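Local coordinates for reticulocyte binding protein (Streptococcus agalactiae COH1, PDB 3FAW) that probably hydrolyses the alpha-1,6 branch linkages of pullulan and related alpha-glucans as a cell-wall-anchored streptococcal pullulanase, at residues Y569-A583 with I597-L609. Residues are numbered along the deposited sequence; the frame is centred on the assembly and turned at random. Where two conformers were deposited one is given.
Sequences YIAAHDNLTLHDVIA and IHRRLRLGNVMIL
Ile582 packs against helix 590-609 across the turn from Ile597 to Leu601. Its CB already lies 4.2 Å from Ile597 CG2. From there Ile582 CG2, anti to the backbone N (chi1 -75° for the other branch), meets Ile597 CG2 at 3.7 Å, the two side chains passing in opposite directions, and also approaches the aliphatic CB and CD of Arg600. The CG1 branch extends onward to Ile582 CD1, which presses on the backbone at Leu601 CA, a tight 3.5 Å, and meets Leu601 CB beside it.

Both segments follow strand 566-568 of the eight-stranded parallel TIM barrel, and helix 590-609 leads on to the last strand, 614-618, as in a beta-alpha-beta crossover with helix 578-586 inserted in the connection. The axes of 578-583 and 597-609 cross at 119°. Toward the strand, Ile570 CD1 comes within 3.6 Å of Gly604 O, where the absence of a side chain permits the close approach, while its CG2 meets Ile608 CD1.

At the other flank, Ile597 CG2 lies 3.5 Å from His579 CD2, and His598 CE1 comes to the ring's edge there, the imidazole planes oblique at 61°. Asp580 OD1 accepts from His579 ND1 in the ring plane (3.0 Å), fixing the ring's rotation; Thr626 also bonds to OD1.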
loop_
_atom_site.group_PDB
_atom_site.type_symbol
_atom_site.label_atom_id
_atom_site.label_comp_id
_atom_site.label_asym_id
_atom_site.label_seq_id
_atom_site.Cartn_x
_atom_site.Cartn_y
_atom_site.Cartn_z
ATOM N N TYR A 569 -2.429 -0.304 14.638
ATOM C CA TYR A 569 -2.642 -1.679 14.199
ATOM C C TYR A 569 -1.770 -2.679 14.947
ATOM O O TYR A 569 -0.730 -2.323 15.519
ATOM C CB TYR A 569 -2.416 -1.807 12.688
ATOM C CG TYR A 569 -0.978 -1.994 12.224
ATOM C CD1 TYR A 569 0.052 -1.173 12.682
ATOM C CD2 TYR A 569 -0.665 -2.967 11.282
ATOM C CE1 TYR A 569 1.364 -1.338 12.225
ATOM C CE2 TYR A 569 0.630 -3.137 10.821
ATOM C CZ TYR A 569 1.642 -2.321 11.290
ATOM O OH TYR A 569 2.927 -2.501 10.820
ATOM N N ILE A 570 -2.216 -3.930 14.938
ATOM C CA ILE A 570 -1.420 -5.048 15.457
ATOM C C ILE A 570 -1.277 -6.202 14.451
ATOM O O ILE A 570 -0.514 -7.137 14.689
ATOM C CB ILE A 570 -1.963 -5.563 16.811
ATOM C CG1 ILE A 570 -3.467 -5.876 16.732
ATOM C CG2 ILE A 570 -1.669 -4.546 17.908
ATOM C CD1 ILE A 570 -4.044 -6.477 18.002
ATOM N N ALA A 571 -1.987 -6.129 13.326
ATOM C CA ALA A 571 -1.837 -7.123 12.257
ATOM C C ALA A 571 -2.211 -6.548 10.894
ATOM O O ALA A 571 -2.884 -5.521 10.796
ATOM C CB ALA A 571 -2.672 -8.342 12.551
ATOM N N ALA A 572 -1.763 -7.236 9.850
ATOM C CA ALA A 572 -2.046 -6.867 8.464
ATOM C C ALA A 572 -1.770 -8.080 7.583
ATOM O O ALA A 572 -1.455 -9.151 8.093
ATOM C CB ALA A 572 -1.189 -5.694 8.039
ATOM N N HIS A 573 -1.883 -7.910 6.269
ATOM C CA HIS A 573 -1.619 -9.001 5.328
ATOM C C HIS A 573 -0.187 -9.536 5.453
ATOM O O HIS A 573 0.049 -10.721 5.238
ATOM C CB HIS A 573 -1.901 -8.559 3.889
ATOM C CG HIS A 573 -0.875 -7.619 3.335
ATOM N ND1 HIS A 573 -1.000 -6.248 3.414
ATOM C CD2 HIS A 573 0.307 -7.854 2.716
ATOM C CE1 HIS A 573 0.057 -5.682 2.861
ATOM N NE2 HIS A 573 0.865 -6.633 2.429
ATOM N N ASP A 574 0.751 -8.650 5.798
ATOM C CA ASP A 574 2.166 -8.999 5.993
ATOM C C ASP A 574 2.386 -9.663 7.341
ATOM O O ASP A 574 1.652 -9.387 8.292
ATOM C CB ASP A 574 3.050 -7.744 5.951
ATOM C CG ASP A 574 3.310 -7.243 4.549
ATOM O OD1 ASP A 574 3.379 -8.066 3.613
ATOM O OD2 ASP A 574 3.475 -6.016 4.388
ATOM N N ASN A 575 3.407 -10.519 7.429
ATOM C CA ASN A 575 3.808 -11.163 8.692
ATOM C C ASN A 575 2.749 -12.140 9.235
ATOM O O ASN A 575 1.731 -12.371 8.583
ATOM C CB ASN A 575 4.197 -10.097 9.728
ATOM C CG ASN A 575 5.235 -9.122 9.195
ATOM O OD1 ASN A 575 6.359 -9.508 8.875
ATOM N ND2 ASN A 575 4.856 -7.852 9.091
ATOM N N LEU A 576 2.995 -12.736 10.404
ATOM C CA LEU A 576 2.038 -13.687 10.996
ATOM C C LEU A 576 0.711 -13.009 11.333
ATOM O O LEU A 576 0.691 -11.834 11.707
ATOM C CB LEU A 576 2.607 -14.326 12.270
ATOM C CG LEU A 576 3.835 -15.232 12.120
ATOM C CD1 LEU A 576 4.437 -15.542 13.486
ATOM C CD2 LEU A 576 3.478 -16.516 11.378
ATOM N N THR A 577 -0.391 -13.749 11.208
ATOM C CA THR A 577 -1.695 -13.255 11.659
ATOM C C THR A 577 -1.661 -13.062 13.178
ATOM O O THR A 577 -0.807 -13.630 13.864
ATOM C CB THR A 577 -2.866 -14.211 11.317
ATOM O OG1 THR A 577 -2.773 -15.406 12.103
ATOM C CG2 THR A 577 -2.893 -14.566 9.824
ATOM N N LEU A 578 -2.596 -12.266 13.690
ATOM C CA LEU A 578 -2.687 -12.005 15.125
ATOM C C LEU A 578 -2.828 -13.293 15.943
ATOM O O LEU A 578 -2.198 -13.439 16.989
ATOM C CB LEU A 578 -3.866 -11.066 15.424
ATOM C CG LEU A 578 -4.025 -10.617 16.879
ATOM C CD1 LEU A 578 -2.714 -10.054 17.422
ATOM C CD2 LEU A 578 -5.163 -9.608 16.991
ATOM N N HIS A 579 -3.657 -14.215 15.465
ATOM C CA HIS A 579 -3.830 -15.520 16.110
ATOM C C HIS A 579 -2.515 -16.307 16.156
ATOM O O HIS A 579 -2.099 -16.792 17.215
ATOM C CB HIS A 579 -4.888 -16.332 15.356
ATOM C CG HIS A 579 -5.041 -17.735 15.850
ATOM N ND1 HIS A 579 -4.282 -18.779 15.368
ATOM C CD2 HIS A 579 -5.868 -18.270 16.780
ATOM C CE1 HIS A 579 -4.630 -19.895 15.986
ATOM N NE2 HIS A 579 -5.592 -19.613 16.846
ATOM N N ASP A 580 -1.867 -16.415 14.999
ATOM C CA ASP A 580 -0.667 -17.236 14.848
ATOM C C ASP A 580 0.537 -16.686 15.616
ATOM O O ASP A 580 1.332 -17.455 16.157
ATOM C CB ASP A 580 -0.311 -17.404 13.366
ATOM C CG ASP A 580 -1.345 -18.222 12.592
ATOM O OD1 ASP A 580 -2.229 -18.862 13.199
ATOM O OD2 ASP A 580 -1.261 -18.235 11.352
ATOM N N VAL A 581 0.673 -15.363 15.660
ATOM C CA VAL A 581 1.778 -14.724 16.386
ATOM C C VAL A 581 1.578 -14.829 17.904
ATOM O O VAL A 581 2.541 -14.966 18.654
ATOM C CB VAL A 581 1.974 -13.247 15.957
ATOM C CG1 VAL A 581 0.871 -12.349 16.534
ATOM C CG2 VAL A 581 3.349 -12.752 16.368
ATOM N N ILE A 582 0.326 -14.778 18.352
ATOM C CA ILE A 582 0.003 -15.023 19.759
ATOM C C ILE A 582 0.391 -16.447 20.167
ATOM O O ILE A 582 1.044 -16.639 21.189
ATOM C CB ILE A 582 -1.493 -14.769 20.060
ATOM C CG1 ILE A 582 -1.770 -13.263 20.104
ATOM C CG2 ILE A 582 -1.900 -15.413 21.389
ATOM C CD1 ILE A 582 -3.247 -12.901 20.107
ATOM N N ALA A 583 0.002 -17.433 19.358
ATOM C CA ALA A 583 0.314 -18.841 19.625
ATOM C C ALA A 583 1.821 -19.100 19.620
ATOM O O ALA A 583 2.330 -19.882 20.434
ATOM C CB ALA A 583 -0.379 -19.744 18.607
ATOM N N ILE A 597 -5.613 -18.450 23.547
ATOM C CA ILE A 597 -5.134 -17.639 22.431
ATOM C C ILE A 597 -6.162 -16.562 22.064
ATOM O O ILE A 597 -5.797 -15.404 21.874
ATOM C CB ILE A 597 -4.779 -18.516 21.198
ATOM C CG1 ILE A 597 -3.542 -19.379 21.496
ATOM C CG2 ILE A 597 -4.512 -17.644 19.973
ATOM C CD1 ILE A 597 -3.302 -20.492 20.487
ATOM N N HIS A 598 -7.439 -16.940 21.986
ATOM C CA HIS A 598 -8.507 -15.989 21.652
ATOM C C HIS A 598 -8.787 -14.983 22.774
ATOM O O HIS A 598 -9.135 -13.837 22.502
ATOM C CB HIS A 598 -9.795 -16.718 21.255
ATOM C CG HIS A 598 -9.771 -17.259 19.859
ATOM N ND1 HIS A 598 -9.012 -18.351 19.500
ATOM C CD2 HIS A 598 -10.406 -16.856 18.732
ATOM C CE1 HIS A 598 -9.180 -18.598 18.213
ATOM N NE2 HIS A 598 -10.022 -17.707 17.724
ATOM N N ARG A 599 -8.634 -15.406 24.027
ATOM C CA ARG A 599 -8.751 -14.480 25.155
ATOM C C ARG A 599 -7.716 -13.360 25.026
ATOM O O ARG A 599 -8.039 -12.189 25.207
ATOM C CB ARG A 599 -8.608 -15.218 26.493
ATOM C CG ARG A 599 -9.874 -15.947 26.911
ATOM C CD ARG A 599 -9.700 -16.722 28.204
ATOM N NE ARG A 599 -10.860 -17.572 28.464
ATOM C CZ ARG A 599 -10.988 -18.400 29.500
ATOM N NH1 ARG A 599 -10.020 -18.510 30.408
ATOM N NH2 ARG A 599 -12.093 -19.123 29.631
ATOM N N ARG A 600 -6.487 -13.733 24.675
ATOM C CA ARG A 600 -5.411 -12.770 24.418
ATOM C C ARG A 600 -5.646 -11.940 23.153
ATOM O O ARG A 600 -5.349 -10.747 23.127
ATOM C CB ARG A 600 -4.066 -13.495 24.325
ATOM C CG ARG A 600 -3.638 -14.138 25.636
ATOM C CD ARG A 600 -2.407 -15.007 25.457
ATOM N NE ARG A 600 -1.980 -15.620 26.713
ATOM C CZ ARG A 600 -1.273 -15.009 27.668
ATOM N NH1 ARG A 600 -0.911 -13.744 27.539
ATOM N NH2 ARG A 600 -0.932 -15.669 28.768
ATOM N N LEU A 601 -6.178 -12.573 22.111
ATOM C CA LEU A 601 -6.505 -11.884 20.861
ATOM C C LEU A 601 -7.526 -10.771 21.104
ATOM O O LEU A 601 -7.388 -9.661 20.583
ATOM C CB LEU A 601 -7.042 -12.889 19.833
ATOM C CG LEU A 601 -7.231 -12.417 18.389
ATOM C CD1 LEU A 601 -7.257 -13.616 17.453
ATOM C CD2 LEU A 601 -8.499 -11.590 18.225
ATOM N N ARG A 602 -8.539 -11.073 21.911
ATOM C CA ARG A 602 -9.593 -10.111 22.221
ATOM C C ARG A 602 -9.069 -8.906 23.002
ATOM O O ARG A 602 -9.559 -7.791 22.822
ATOM C CB ARG A 602 -10.739 -10.796 22.974
ATOM C CG ARG A 602 -11.580 -11.696 22.080
ATOM C CD ARG A 602 -12.794 -12.272 22.810
ATOM N NE ARG A 602 -12.480 -13.466 23.595
ATOM C CZ ARG A 602 -12.938 -14.702 23.362
ATOM N NH1 ARG A 602 -13.747 -14.972 22.343
ATOM N NH2 ARG A 602 -12.577 -15.691 24.168
ATOM N N LEU A 603 -8.070 -9.127 23.856
ATOM C CA LEU A 603 -7.402 -8.028 24.552
ATOM C C LEU A 603 -6.738 -7.071 23.566
ATOM O O LEU A 603 -6.849 -5.858 23.713
ATOM C CB LEU A 603 -6.357 -8.552 25.543
ATOM C CG LEU A 603 -6.871 -9.360 26.738
ATOM C CD1 LEU A 603 -5.714 -9.660 27.679
ATOM C CD2 LEU A 603 -8.001 -8.640 27.471
ATOM N N GLY A 604 -6.057 -7.628 22.569
ATOM C CA GLY A 604 -5.433 -6.838 21.506
ATOM C C GLY A 604 -6.418 -5.971 20.743
ATOM O O GLY A 604 -6.140 -4.802 20.476
ATOM N N ASN A 605 -7.570 -6.545 20.395
ATOM C CA ASN A 605 -8.612 -5.816 19.669
ATOM C C ASN A 605 -9.249 -4.716 20.517
ATOM O O ASN A 605 -9.586 -3.651 20.002
ATOM C CB ASN A 605 -9.690 -6.775 19.142
ATOM C CG ASN A 605 -9.200 -7.637 17.981
ATOM O OD1 ASN A 605 -8.039 -7.554 17.562
ATOM N ND2 ASN A 605 -10.093 -8.474 17.455
ATOM N N VAL A 606 -9.411 -4.973 21.813
ATOM C CA VAL A 606 -9.891 -3.949 22.741
ATOM C C VAL A 606 -8.975 -2.726 22.724
ATOM O O VAL A 606 -9.444 -1.591 22.606
ATOM C CB VAL A 606 -9.980 -4.478 24.189
ATOM C CG1 VAL A 606 -10.156 -3.328 25.168
ATOM C CG2 VAL A 606 -11.118 -5.476 24.327
ATOM N N MET A 607 -7.670 -2.967 22.828
ATOM C CA MET A 607 -6.697 -1.883 22.931
ATOM C C MET A 607 -6.630 -1.033 21.654
ATOM O O MET A 607 -6.604 0.193 21.733
ATOM C CB MET A 607 -5.318 -2.437 23.318
ATOM C CG MET A 607 -5.309 -3.037 24.722
ATOM S SD MET A 607 -3.697 -3.557 25.320
ATOM C CE MET A 607 -3.257 -4.769 24.083
ATOM N N ILE A 608 -6.638 -1.675 20.488
ATOM C CA ILE A 608 -6.642 -0.947 19.212
ATOM C C ILE A 608 -7.913 -0.105 19.041
ATOM O O ILE A 608 -7.851 1.045 18.601
ATOM C CB ILE A 608 -6.482 -1.904 17.991
ATOM C CG1 ILE A 608 -5.085 -2.527 17.975
ATOM C CG2 ILE A 608 -6.735 -1.159 16.668
ATOM C CD1 ILE A 608 -3.924 -1.523 17.842
ATOM N N LEU A 609 -9.059 -0.675 19.408
ATOM C CA LEU A 609 -10.346 -0.023 19.166
ATOM C C LEU A 609 -10.759 1.003 20.236
ATOM O O LEU A 609 -11.802 1.651 20.098
ATOM C CB LEU A 609 -11.433 -1.075 18.960
ATOM C CG LEU A 609 -11.282 -1.811 17.622
ATOM C CD1 LEU A 609 -12.100 -3.087 17.603
ATOM C CD2 LEU A 609 -11.669 -0.896 16.451
#